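Side-chain contacts in aspartate aminotransferase, cytoplasmic (Schizosaccharomyces pombe 972h-, PDB 6JPK), which catalyses the pyridoxal 5'-phosphate-dependent transfer of an amino group from L-aspartate to 2-oxoglutarate, giving oxaloacetate and L-glutamate: residues F225-G228 / R232-W235; A254-L259 / A314-D319; R163-E168 / I195-E200. The protein carries 1 engineered substitution. One frame throughout, in Å; residues are numbered along the deposited sequence.

Contact 1 of 3, residues F225-G228 / R232-W235; sequences FASG and RDSW
Asp233 OD2 is gripped by the loop that faces it: the backbone N of Ser227 donates to it at 3.0 Å and fairly straight (159°), OD2 accepting through its syn lone pair, on the side of the other carboxylate oxygen, and the backbone N of Gly224 adds a weak bond. The second oxygen takes the side chain of the same serine. Ser227 OG donates to Asp233 OD1 at 2.6 Å, arriving from above the carboxylate plane, 41° out of it, so one residue holds both oxygens from different directions. The hydroxyl can do this because chi1 of 70° tucks OG between the backbone N and the carbonyl carbon of Ser227, on the side of the aspartate. OG is also hydrogen-bonded to the backbone N of Asp229, just ahead of helix 230-233.

The flanks of this pairing are formed by Ala226 and Arg232. Ala226 CB lies 3.4 Å from Asp233 OD2, and on the outer side the Arg232 chain, bent at chi3, passes the serine with its methylene CD 3.7 Å from Ser227 OG. Its guanidinium comes obliquely near Ser227 CB, with NH1 3.9 Å away, a glancing approach on the exposed side. Asp233 sits at the end of the short helix 230-233, and its bonds join that helix to the loop following strand 215-220 of the central sheet. Two donors from Ser227 and a weak third from Gly224, all directed at a buried carboxylate, are likely to favour its ionised form and to fix the rotation of the group.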
ATOM      1  N   PHE A 225       7.403  -0.242 -22.131  1.00  7.44           N
ATOM      2  CA  PHE A 225       6.993  -1.633 -22.314  1.00  8.24           C
ATOM      3  C   PHE A 225       6.186  -1.817 -23.597  1.00 10.50           C
ATOM      4  O   PHE A 225       6.253  -2.876 -24.227  1.00 10.73           O
ATOM      5  CB  PHE A 225       6.174  -2.078 -21.099  1.00  8.16           C
ATOM      6  CG  PHE A 225       5.657  -3.494 -21.180  1.00 11.47           C
ATOM      7  CD1 PHE A 225       4.412  -3.761 -21.720  1.00  7.34           C
ATOM      8  CD2 PHE A 225       6.415  -4.554 -20.681  1.00  9.76           C
ATOM      9  CE1 PHE A 225       3.927  -5.056 -21.786  1.00 15.11           C
ATOM     10  CE2 PHE A 225       5.944  -5.852 -20.745  1.00 13.41           C
ATOM     11  CZ  PHE A 225       4.697  -6.108 -21.294  1.00 16.98           C
ATOM     12  N   ALA A 226       5.405  -0.813 -23.994  1.00  9.69           N
ATOM     13  CA  ALA A 226       4.557  -0.983 -25.170  1.00 12.36           C
ATOM     14  C   ALA A 226       5.389  -1.025 -26.450  1.00 13.10           C
ATOM     15  O   ALA A 226       5.275  -1.964 -27.241  1.00 12.52           O
ATOM     16  CB  ALA A 226       3.511   0.131 -25.236  1.00  9.41           C
ATOM     17  N   SER A 227       6.246  -0.025 -26.670  1.00 12.48           N
ATOM     18  CA  SER A 227       6.973   0.064 -27.935  1.00 13.33           C
ATOM     19  C   SER A 227       8.481  -0.101 -27.810  1.00 12.05           C
ATOM     20  O   SER A 227       9.168  -0.158 -28.842  1.00 13.76           O
ATOM     21  CB  SER A 227       6.683   1.409 -28.623  1.00 14.19           C
ATOM     22  OG  SER A 227       7.284   2.477 -27.904  1.00 11.61           O
ATOM     23  N   GLY A 228       9.027  -0.172 -26.601  1.00 12.72           N
ATOM     24  CA  GLY A 228      10.472  -0.136 -26.471  1.00 13.61           C
ATOM     25  C   GLY A 228      11.063   1.252 -26.553  1.00 14.59           C
ATOM     26  O   GLY A 228      12.287   1.397 -26.445  1.00 15.20           O
ATOM     27  N   ARG A 232       8.260   7.848 -27.158  1.00  9.00           N
ATOM     28  CA  ARG A 232       7.096   7.525 -27.983  1.00  8.57           C
ATOM     29  C   ARG A 232       5.903   7.144 -27.117  1.00  8.24           C
ATOM     30  O   ARG A 232       4.770   7.555 -27.389  1.00  8.20           O
ATOM     31  CB  ARG A 232       7.430   6.383 -28.945  1.00 13.35           C
ATOM     32  CG  ARG A 232       6.278   5.953 -29.853  1.00 20.53           C
ATOM     33  CD  ARG A 232       6.704   4.765 -30.726  1.00 29.32           C
ATOM     34  NE  ARG A 232       7.955   5.050 -31.430  1.00 41.15           N
ATOM     35  CZ  ARG A 232       8.773   4.127 -31.938  1.00 49.23           C
ATOM     36  NH1 ARG A 232       8.486   2.832 -31.823  1.00 50.41           N
ATOM     37  NH2 ARG A 232       9.889   4.504 -32.557  1.00 51.32           N
ATOM     38  N   ASP A 233       6.131   6.353 -26.071  1.00  8.03           N
ATOM     39  CA  ASP A 233       5.002   5.886 -25.273  1.00 11.34           C
ATOM     40  C   ASP A 233       4.434   6.974 -24.368  1.00 11.80           C
ATOM     41  O   ASP A 233       3.260   6.893 -23.995  1.00 11.77           O
ATOM     42  CB  ASP A 233       5.408   4.653 -24.462  1.00 10.03           C
ATOM     43  CG  ASP A 233       5.632   3.426 -25.351  1.00 13.90           C
ATOM     44  OD1 ASP A 233       5.352   3.526 -26.571  1.00 11.05           O
ATOM     45  OD2 ASP A 233       6.099   2.377 -24.845  1.00 10.76           O
ATOM     46  N   SER A 234       5.215   8.005 -24.044  1.00 10.43           N
ATOM     47  CA  SER A 234       4.723   9.153 -23.291  1.00 11.87           C
ATOM     48  C   SER A 234       4.310  10.320 -24.191  1.00 11.25           C
ATOM     49  O   SER A 234       4.076  11.426 -23.685  1.00 11.08           O
ATOM     50  CB  SER A 234       5.781   9.625 -22.282  1.00  7.78           C
ATOM     51  OG  SER A 234       6.930  10.151 -22.944  1.00  8.05           O
ATOM     52  N   TRP A 235       4.191  10.092 -25.501  1.00  8.12           N
ATOM     53  CA  TRP A 235       3.921  11.182 -26.440  1.00 13.20           C
ATOM     54  C   TRP A 235       2.637  11.936 -26.095  1.00 10.05           C
ATOM     55  O   TRP A 235       2.603  13.171 -26.147  1.00  8.82           O
ATOM     56  CB  TRP A 235       3.839  10.646 -27.879  1.00  8.55           C
ATOM     57  CG  TRP A 235       3.519  11.755 -28.854  1.00 10.32           C
ATOM     58  CD1 TRP A 235       4.411  12.569 -29.489  1.00 13.17           C
ATOM     59  CD2 TRP A 235       2.211  12.210 -29.244  1.00 10.61           C
ATOM     60  NE1 TRP A 235       3.740  13.486 -30.275  1.00 13.17           N
ATOM     61  CE2 TRP A 235       2.390  13.282 -30.142  1.00 12.65           C
ATOM     62  CE3 TRP A 235       0.908  11.799 -28.931  1.00 15.54           C
ATOM     63  CZ2 TRP A 235       1.308  13.967 -30.725  1.00 14.30           C
ATOM     64  CZ3 TRP A 235      -0.169  12.480 -29.515  1.00 16.79           C
ATOM     65  CH2 TRP A 235       0.044  13.549 -30.405  1.00 13.71           C
TER

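Contact 2 of 3, residues A254-L259 / A314-D319; sequences AKNMGL and AEWEQD
Met257 runs across the indole of Trp316 at about a right angle, and its atoms meet the ring in order. CB is still 4.4 Å from Trp316 NE1. With chi1 at -69°, CG swings beside the backbone N of Met257 and drops to 3.5 Å from Trp316 NE1. The chain then runs extended: SD passes obliquely by the five-membered ring, 5.1 Å from its centroid, a Met-aromatic contact, while CE settles over the face of the six-membered ring of Trp316, 3.9 Å from its centroid, as a CH-pi contact. Met257 lies two residues after Lys255, by similarity the residue that carries the cofactor, in the loop after strand 247-252, so Trp316 brings helix 310-340 against that loop in this class I aminotransferase. Leu307 of helix 297-308 touches both Met257 and Trp316.

The same indole is bonded at its edge. Trp316 NE1 donates to the backbone O of Asn256 at 2.8 Å (166°); the oxygen lies close to the ring plane, whereas the donor stands above the carbonyl plane. A leucine at Trp316 would probably leave the carbonyl of Asn256 without this donor and Met257 CE without a ring face to rest on. The Asn256 amide stands nearly upright to the indole, its plane 84° from the ring's, with CG 3.8 Å from Trp316 CZ2; its ND2 is bonded to the backbone O of Gln223.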
ATOM      1  N   ALA A 254       5.096  -1.532 -12.724  1.00  8.38           N
ATOM      2  CA  ALA A 254       4.860  -2.963 -12.571  1.00  9.12           C
ATOM      3  C   ALA A 254       5.312  -3.733 -13.807  1.00 10.65           C
ATOM      4  O   ALA A 254       5.999  -4.754 -13.698  1.00  8.03           O
ATOM      5  CB  ALA A 254       3.375  -3.218 -12.292  1.00  6.30           C
ATOM      6  N   LYS A 255       4.914  -3.271 -14.994  1.00  6.57           N
ATOM      7  CA  LYS A 255       5.259  -3.987 -16.217  1.00  8.10           C
ATOM      8  C   LYS A 255       6.580  -3.513 -16.831  1.00  7.22           C
ATOM      9  O   LYS A 255       7.380  -4.343 -17.270  1.00  7.10           O
ATOM     10  CB  LYS A 255       4.123  -3.858 -17.239  1.00 14.02           C
ATOM     11  CG  LYS A 255       2.693  -3.993 -16.638  1.00 21.29           C
ATOM     12  CD  LYS A 255       2.154  -5.397 -16.682  1.00 25.97           C
ATOM     13  CE  LYS A 255       0.621  -5.451 -16.516  1.00 27.64           C
ATOM     14  NZ  LYS A 255       0.083  -5.142 -15.148  1.00 25.77           N
ATOM     15  N   ASN A 256       6.848  -2.198 -16.886  1.00  7.07           N
ATOM     16  CA  ASN A 256       8.053  -1.791 -17.612  1.00  7.10           C
ATOM     17  C   ASN A 256       9.339  -2.107 -16.847  1.00  7.26           C
ATOM     18  O   ASN A 256      10.405  -2.222 -17.468  1.00  7.50           O
ATOM     19  CB  ASN A 256       7.989  -0.312 -18.028  1.00  7.09           C
ATOM     20  CG  ASN A 256       7.925   0.649 -16.861  1.00 11.45           C
ATOM     21  OD1 ASN A 256       8.000   0.260 -15.696  1.00  7.87           O
ATOM     22  ND2 ASN A 256       7.799   1.940 -17.183  1.00  7.94           N
ATOM     23  N   MET A 257       9.272  -2.308 -15.534  1.00  7.17           N
ATOM     24  CA  MET A 257      10.427  -2.820 -14.806  1.00  7.35           C
ATOM     25  C   MET A 257      10.178  -4.203 -14.216  1.00  7.35           C
ATOM     26  O   MET A 257      11.045  -4.728 -13.497  1.00  8.76           O
ATOM     27  CB  MET A 257      10.851  -1.847 -13.710  1.00  7.32           C
ATOM     28  CG  MET A 257      11.447  -0.554 -14.244  1.00  9.63           C
ATOM     29  SD  MET A 257      12.080   0.442 -12.890  1.00 11.65           S
ATOM     30  CE  MET A 257      12.787   1.838 -13.818  1.00  7.65           C
ATOM     31  N   GLY A 258       9.030  -4.810 -14.511  1.00  9.13           N
ATOM     32  CA  GLY A 258       8.739  -6.132 -13.980  1.00 12.66           C
ATOM     33  C   GLY A 258       8.660  -6.171 -12.471  1.00 10.42           C
ATOM     34  O   GLY A 258       8.922  -7.214 -11.870  1.00  9.96           O
ATOM     35  N   LEU A 259       8.325  -5.049 -11.836  1.00  7.00           N
ATOM     36  CA  LEU A 259       8.312  -4.961 -10.382  1.00 14.57           C
ATOM     37  C   LEU A 259       6.968  -5.350  -9.762  1.00 17.80           C
ATOM     38  O   LEU A 259       6.846  -5.308  -8.536  1.00 19.91           O
ATOM     39  CB  LEU A 259       8.700  -3.539  -9.946  1.00 10.58           C
ATOM     40  CG  LEU A 259      10.188  -3.189 -10.119  1.00 11.72           C
ATOM     41  CD1 LEU A 259      10.439  -1.703  -9.850  1.00  7.15           C
ATOM     42  CD2 LEU A 259      11.027  -4.043  -9.174  1.00  8.57           C
ATOM     43  N   ALA A 314      20.377   2.837 -19.932  1.00 10.11           N
ATOM     44  CA  ALA A 314      20.551   2.291 -21.276  1.00 12.68           C
ATOM     45  C   ALA A 314      20.318   0.783 -21.302  1.00 13.74           C
ATOM     46  O   ALA A 314      19.752   0.252 -22.265  1.00 10.85           O
ATOM     47  CB  ALA A 314      21.952   2.619 -21.803  1.00 10.85           C
ATOM     48  N   GLU A 315      20.777   0.071 -20.270  1.00 10.32           N
ATOM     49  CA  GLU A 315      20.552  -1.372 -20.226  1.00 10.31           C
ATOM     50  C   GLU A 315      19.081  -1.691 -20.007  1.00 12.60           C
ATOM     51  O   GLU A 315      18.559  -2.655 -20.578  1.00  9.81           O
ATOM     52  CB  GLU A 315      21.431  -1.998 -19.143  1.00 10.51           C
ATOM     53  CG  GLU A 315      22.931  -1.851 -19.495  1.00 11.05           C
ATOM     54  CD  GLU A 315      23.874  -2.198 -18.361  1.00 17.33           C
ATOM     55  OE1 GLU A 315      23.435  -2.869 -17.408  1.00 17.06           O
ATOM     56  OE2 GLU A 315      25.074  -1.818 -18.444  1.00 20.63           O
ATOM     57  N   TRP A 316      18.392  -0.885 -19.196  1.00  9.51           N
ATOM     58  CA  TRP A 316      16.950  -1.053 -19.047  1.00  9.09           C
ATOM     59  C   TRP A 316      16.241  -0.880 -20.387  1.00  9.05           C
ATOM     60  O   TRP A 316      15.326  -1.650 -20.713  1.00  8.88           O
ATOM     61  CB  TRP A 316      16.413  -0.071 -18.002  1.00  8.81           C
ATOM     62  CG  TRP A 316      14.908  -0.076 -17.821  1.00  8.42           C
ATOM     63  CD1 TRP A 316      14.092  -1.171 -17.656  1.00  8.24           C
ATOM     64  CD2 TRP A 316      14.047   1.076 -17.760  1.00  8.19           C
ATOM     65  NE1 TRP A 316      12.777  -0.763 -17.509  1.00  7.93           N
ATOM     66  CE2 TRP A 316      12.726   0.605 -17.569  1.00  7.89           C
ATOM     67  CE3 TRP A 316      14.268   2.458 -17.854  1.00  8.25           C
ATOM     68  CZ2 TRP A 316      11.628   1.469 -17.462  1.00  7.66           C
ATOM     69  CZ3 TRP A 316      13.164   3.321 -17.754  1.00  8.01           C
ATOM     70  CH2 TRP A 316      11.866   2.816 -17.568  1.00  7.73           C
ATOM     71  N   GLU A 317      16.662   0.108 -21.188  1.00  9.22           N
ATOM     72  CA  GLU A 317      16.044   0.303 -22.502  1.00 11.55           C
ATOM     73  C   GLU A 317      16.241  -0.914 -23.398  1.00 11.38           C
ATOM     74  O   GLU A 317      15.349  -1.260 -24.186  1.00  9.56           O
ATOM     75  CB  GLU A 317      16.603   1.557 -23.184  1.00 10.21           C
ATOM     76  CG  GLU A 317      16.035   2.867 -22.622  1.00 13.70           C
ATOM     77  CD  GLU A 317      16.645   4.090 -23.292  1.00 18.36           C
ATOM     78  OE1 GLU A 317      17.894   4.127 -23.446  1.00 19.92           O
ATOM     79  OE2 GLU A 317      15.873   5.002 -23.672  1.00 17.82           O
ATOM     80  N   GLN A 318      17.405  -1.572 -23.300  1.00  9.78           N
ATOM     81  CA  GLN A 318      17.587  -2.854 -23.980  1.00 12.57           C
ATOM     82  C   GLN A 318      16.583  -3.900 -23.493  1.00 10.38           C
ATOM     83  O   GLN A 318      16.053  -4.674 -24.297  1.00 12.56           O
ATOM     84  CB  GLN A 318      19.017  -3.370 -23.789  1.00 16.09           C
ATOM     85  CG  GLN A 318      20.038  -2.632 -24.618  1.00 26.00           C
ATOM     86  CD  GLN A 318      19.603  -2.517 -26.069  1.00 33.05           C
ATOM     87  OE1 GLN A 318      19.388  -3.526 -26.750  1.00 31.60           O
ATOM     88  NE2 GLN A 318      19.444  -1.281 -26.543  1.00 36.08           N
ATOM     89  N   ASP A 319      16.338  -3.969 -22.182  1.00  9.49           N
ATOM     90  CA  ASP A 319      15.350  -4.922 -21.670  1.00 13.76           C
ATOM     91  C   ASP A 319      13.938  -4.600 -22.175  1.00 13.33           C
ATOM     92  O   ASP A 319      13.158  -5.513 -22.472  1.00  8.86           O
ATOM     93  CB  ASP A 319      15.363  -4.946 -20.138  1.00 12.01           C
ATOM     94  CG  ASP A 319      16.722  -5.378 -19.544  1.00 19.07           C
ATOM     95  OD1 ASP A 319      17.597  -5.909 -20.267  1.00 18.39           O
ATOM     96  OD2 ASP A 319      16.907  -5.184 -18.323  1.00 20.53           O
TER

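Contact 3 of 3, residues R163-E168 / I195-E200; sequences RSFDYE and IDPTRE
Phe165 packs closely against Pro197, the ring and the pyrrolidine meeting at a slant. The nearest atoms are Phe165 CE2 and Pro197 CB, 3.7 Å apart, and Pro197 CG lies over one face of the ring as a CH-pi contact, 4.2 Å from the centroid and 28° off the normal. The opposite face of the ring is covered from its own segment, where the backbone N of Tyr167 stands 3.8 Å above the plane over the centre. Phe165 is turned into this slot by chi1 of 163°, which sets CG opposite its backbone N. Gln201 and Ile205 of helix 199-211 and the ring of Tyr157 also touch Phe165.

Toward Ile195 the fit is looser. Both branches of Ile195 lie against the start of Phe165: Ile195 CG1 comes to 4.1 Å from Phe165 CB, and Ile195 CG2 to 4.0 Å from the backbone N of Phe165. The solvent side is marked by Thr198 and Glu200, both exposed, and Ser164 points its CB away from segment 195-200. Asp166 and Thr198 instead serve as N-caps of helices 167-176 and 199-211. The contact thus sets the edge strand 164-165, antiparallel to strand 152-159, against the loop leading into helix 199-211. Resting on apolar and CH-pi contacts alone, the pairing depends on shape and burial more than on directed bonds.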
ATOM      1  N   ARG A 163     -13.354  -3.758 -35.581  1.00  9.59           N
ATOM      2  CA  ARG A 163     -12.230  -4.172 -34.734  1.00 11.03           C
ATOM      3  C   ARG A 163     -11.186  -3.057 -34.631  1.00 11.94           C
ATOM      4  O   ARG A 163     -10.002  -3.236 -34.922  1.00 10.60           O
ATOM      5  CB  ARG A 163     -11.623  -5.486 -35.245  1.00 12.73           C
ATOM      6  CG  ARG A 163     -12.663  -6.639 -35.278  1.00 17.55           C
ATOM      7  CD  ARG A 163     -12.279  -7.794 -36.187  1.00 26.21           C
ATOM      8  NE  ARG A 163     -12.949  -9.033 -35.779  1.00 32.85           N
ATOM      9  CZ  ARG A 163     -12.745 -10.232 -36.328  1.00 36.85           C
ATOM     10  NH1 ARG A 163     -11.890 -10.393 -37.345  1.00 29.21           N
ATOM     11  NH2 ARG A 163     -13.412 -11.283 -35.858  1.00 41.21           N
ATOM     12  N   SER A 164     -11.644  -1.876 -34.226  1.00 12.15           N
ATOM     13  CA  SER A 164     -10.773  -0.710 -34.177  1.00  9.00           C
ATOM     14  C   SER A 164     -11.248   0.212 -33.063  1.00 11.60           C
ATOM     15  O   SER A 164     -12.215  -0.082 -32.349  1.00  8.75           O
ATOM     16  CB  SER A 164     -10.765   0.015 -35.522  1.00 16.18           C
ATOM     17  OG  SER A 164     -12.085   0.437 -35.842  1.00 19.47           O
ATOM     18  N   PHE A 165     -10.545   1.334 -32.929  1.00  8.76           N
ATOM     19  CA  PHE A 165     -10.873   2.364 -31.955  1.00 10.35           C
ATOM     20  C   PHE A 165     -12.070   3.172 -32.450  1.00  9.75           C
ATOM     21  O   PHE A 165     -12.065   3.676 -33.577  1.00  9.51           O
ATOM     22  CB  PHE A 165      -9.643   3.258 -31.727  1.00  8.87           C
ATOM     23  CG  PHE A 165      -9.937   4.597 -31.058  1.00  8.52           C
ATOM     24  CD1 PHE A 165     -10.693   4.675 -29.899  1.00  8.38           C
ATOM     25  CD2 PHE A 165      -9.412   5.767 -31.584  1.00  8.69           C
ATOM     26  CE1 PHE A 165     -10.953   5.910 -29.293  1.00 10.15           C
ATOM     27  CE2 PHE A 165      -9.658   7.012 -30.980  1.00 11.26           C
ATOM     28  CZ  PHE A 165     -10.435   7.082 -29.839  1.00  8.59           C
ATOM     29  N   ASP A 166     -13.096   3.287 -31.603  1.00  8.88           N
ATOM     30  CA  ASP A 166     -14.314   4.032 -31.932  1.00  9.15           C
ATOM     31  C   ASP A 166     -14.069   5.525 -31.693  1.00  9.21           C
ATOM     32  O   ASP A 166     -14.561   6.143 -30.745  1.00  9.17           O
ATOM     33  CB  ASP A 166     -15.489   3.504 -31.117  1.00 10.84           C
ATOM     34  CG  ASP A 166     -16.820   4.083 -31.564  1.00 13.96           C
ATOM     35  OD1 ASP A 166     -16.823   4.994 -32.426  1.00 14.55           O
ATOM     36  OD2 ASP A 166     -17.866   3.633 -31.039  1.00 12.78           O
ATOM     37  N   TYR A 167     -13.282   6.101 -32.594  1.00  9.34           N
ATOM     38  CA  TYR A 167     -12.910   7.510 -32.492  1.00 13.60           C
ATOM     39  C   TYR A 167     -14.136   8.421 -32.488  1.00 13.05           C
ATOM     40  O   TYR A 167     -14.248   9.331 -31.657  1.00  9.71           O
ATOM     41  CB  TYR A 167     -11.971   7.855 -33.648  1.00  9.60           C
ATOM     42  CG  TYR A 167     -11.778   9.319 -33.898  1.00 13.49           C
ATOM     43  CD1 TYR A 167     -11.076  10.117 -32.995  1.00 14.94           C
ATOM     44  CD2 TYR A 167     -12.284   9.912 -35.050  1.00 20.67           C
ATOM     45  CE1 TYR A 167     -10.890  11.475 -33.234  1.00 17.01           C
ATOM     46  CE2 TYR A 167     -12.107  11.266 -35.300  1.00 23.26           C
ATOM     47  CZ  TYR A 167     -11.406  12.040 -34.395  1.00 21.90           C
ATOM     48  OH  TYR A 167     -11.236  13.380 -34.655  1.00 23.11           O
ATOM     49  N   GLU A 168     -15.065   8.200 -33.421  1.00 12.34           N
ATOM     50  CA  GLU A 168     -16.215   9.098 -33.524  1.00 13.71           C
ATOM     51  C   GLU A 168     -17.121   8.992 -32.300  1.00 13.34           C
ATOM     52  O   GLU A 168     -17.667  10.000 -31.842  1.00 13.69           O
ATOM     53  CB  GLU A 168     -17.003   8.811 -34.804  1.00 19.25           C
ATOM     54  CG  GLU A 168     -16.229   9.085 -36.107  1.00 29.34           C
ATOM     55  CD  GLU A 168     -15.956  10.568 -36.372  1.00 37.05           C
ATOM     56  OE1 GLU A 168     -16.689  11.434 -35.840  1.00 40.09           O
ATOM     57  OE2 GLU A 168     -15.004  10.867 -37.129  1.00 40.27           O
ATOM     58  N   ILE A 195      -5.697  -1.225 -28.686  1.00  7.62           N
ATOM     59  CA  ILE A 195      -5.729  -0.270 -29.791  1.00  8.62           C
ATOM     60  C   ILE A 195      -5.756   1.135 -29.209  1.00  9.72           C
ATOM     61  O   ILE A 195      -6.571   1.439 -28.326  1.00 11.62           O
ATOM     62  CB  ILE A 195      -6.909  -0.538 -30.756  1.00  9.30           C
ATOM     63  CG1 ILE A 195      -6.764   0.297 -32.040  1.00 10.94           C
ATOM     64  CG2 ILE A 195      -8.302  -0.322 -30.109  1.00 10.36           C
ATOM     65  CD1 ILE A 195      -5.585  -0.107 -32.905  1.00 12.39           C
ATOM     66  N   ASP A 196      -4.819   1.992 -29.683  1.00  9.20           N
ATOM     67  CA  ASP A 196      -4.598   3.380 -29.294  1.00 10.40           C
ATOM     68  C   ASP A 196      -5.047   4.347 -30.384  1.00 10.83           C
ATOM     69  O   ASP A 196      -5.016   4.016 -31.574  1.00  8.90           O
ATOM     70  CB  ASP A 196      -3.115   3.646 -29.006  1.00 12.24           C
ATOM     71  CG  ASP A 196      -2.583   2.805 -27.873  1.00 18.43           C
ATOM     72  OD1 ASP A 196      -3.417   2.252 -27.119  1.00 22.03           O
ATOM     73  OD2 ASP A 196      -1.339   2.700 -27.731  1.00 16.60           O
ATOM     74  N   PRO A 197      -5.446   5.565 -30.013  1.00 11.55           N
ATOM     75  CA  PRO A 197      -5.684   6.594 -31.031  1.00 10.63           C
ATOM     76  C   PRO A 197      -4.387   6.908 -31.757  1.00 11.73           C
ATOM     77  O   PRO A 197      -3.304   6.846 -31.172  1.00 10.66           O
ATOM     78  CB  PRO A 197      -6.166   7.812 -30.219  1.00 10.55           C
ATOM     79  CG  PRO A 197      -6.531   7.272 -28.855  1.00  9.55           C
ATOM     80  CD  PRO A 197      -5.667   6.058 -28.643  1.00 10.08           C
ATOM     81  N   THR A 198      -4.503   7.258 -33.038  1.00 12.46           N
ATOM     82  CA  THR A 198      -3.368   7.853 -33.737  1.00 12.82           C
ATOM     83  C   THR A 198      -3.050   9.228 -33.157  1.00  9.17           C
ATOM     84  O   THR A 198      -3.871   9.846 -32.465  1.00  9.63           O
ATOM     85  CB  THR A 198      -3.659   8.029 -35.225  1.00 17.40           C
ATOM     86  OG1 THR A 198      -4.713   8.982 -35.387  1.00 14.08           O
ATOM     87  CG2 THR A 198      -4.076   6.730 -35.844  1.00 27.55           C
ATOM     88  N   ARG A 199      -1.863   9.743 -33.503  1.00  9.28           N
ATOM     89  CA  ARG A 199      -1.508  11.093 -33.072  1.00 12.89           C
ATOM     90  C   ARG A 199      -2.515  12.112 -33.583  1.00 12.86           C
ATOM     91  O   ARG A 199      -2.944  12.999 -32.835  1.00 10.90           O
ATOM     92  CB  ARG A 199      -0.088  11.435 -33.517  1.00 12.71           C
ATOM     93  CG  ARG A 199       0.938  10.601 -32.741  1.00 11.52           C
ATOM     94  CD  ARG A 199       2.347  11.060 -32.976  1.00 11.45           C
ATOM     95  NE  ARG A 199       3.289  10.249 -32.209  1.00 13.96           N
ATOM     96  CZ  ARG A 199       4.601  10.450 -32.200  1.00 16.20           C
ATOM     97  NH1 ARG A 199       5.122  11.434 -32.920  1.00 16.03           N
ATOM     98  NH2 ARG A 199       5.388   9.673 -31.467  1.00 16.95           N
ATOM     99  N   GLU A 200      -2.931  11.973 -34.842  1.00 13.89           N
ATOM    100  CA  GLU A 200      -3.982  12.823 -35.400  1.00 18.35           C
ATOM    101  C   GLU A 200      -5.278  12.735 -34.590  1.00 12.58           C
ATOM    102  O   GLU A 200      -5.913  13.756 -34.299  1.00 12.92           O
ATOM    103  CB  GLU A 200      -4.228  12.429 -36.863  1.00 25.72           C
ATOM    104  CG  GLU A 200      -5.374  13.157 -37.541  1.00 38.46           C
ATOM    105  CD  GLU A 200      -5.763  12.527 -38.874  1.00 50.28           C
ATOM    106  OE1 GLU A 200      -4.919  12.513 -39.798  1.00 51.90           O
ATOM    107  OE2 GLU A 200      -6.909  12.032 -38.994  1.00 56.23           O
TER

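From the N terminus, contact 3 comes first: it closes a loop from the edge strand 164-165, through helix 167-176 and strand 182-186, to the start of helix 199-211. Contact 1 then closes a short loop, tying the chain after strand 215-220 to the end of helix 230-233. Contact 2 has the widest span, joining the loop after strand 247-252 to helix 310-340 across strand 264-270 and helices 274-289 and 297-308. The three loops follow in series, neither nested nor crossed. Contact 1 touches both others: Phe225 packs on Lys255 and Asn256 of contact 2, and Arg199 of contact 3 makes a cation-pi contact with Trp235. Contacts 2 and 3 do not meet.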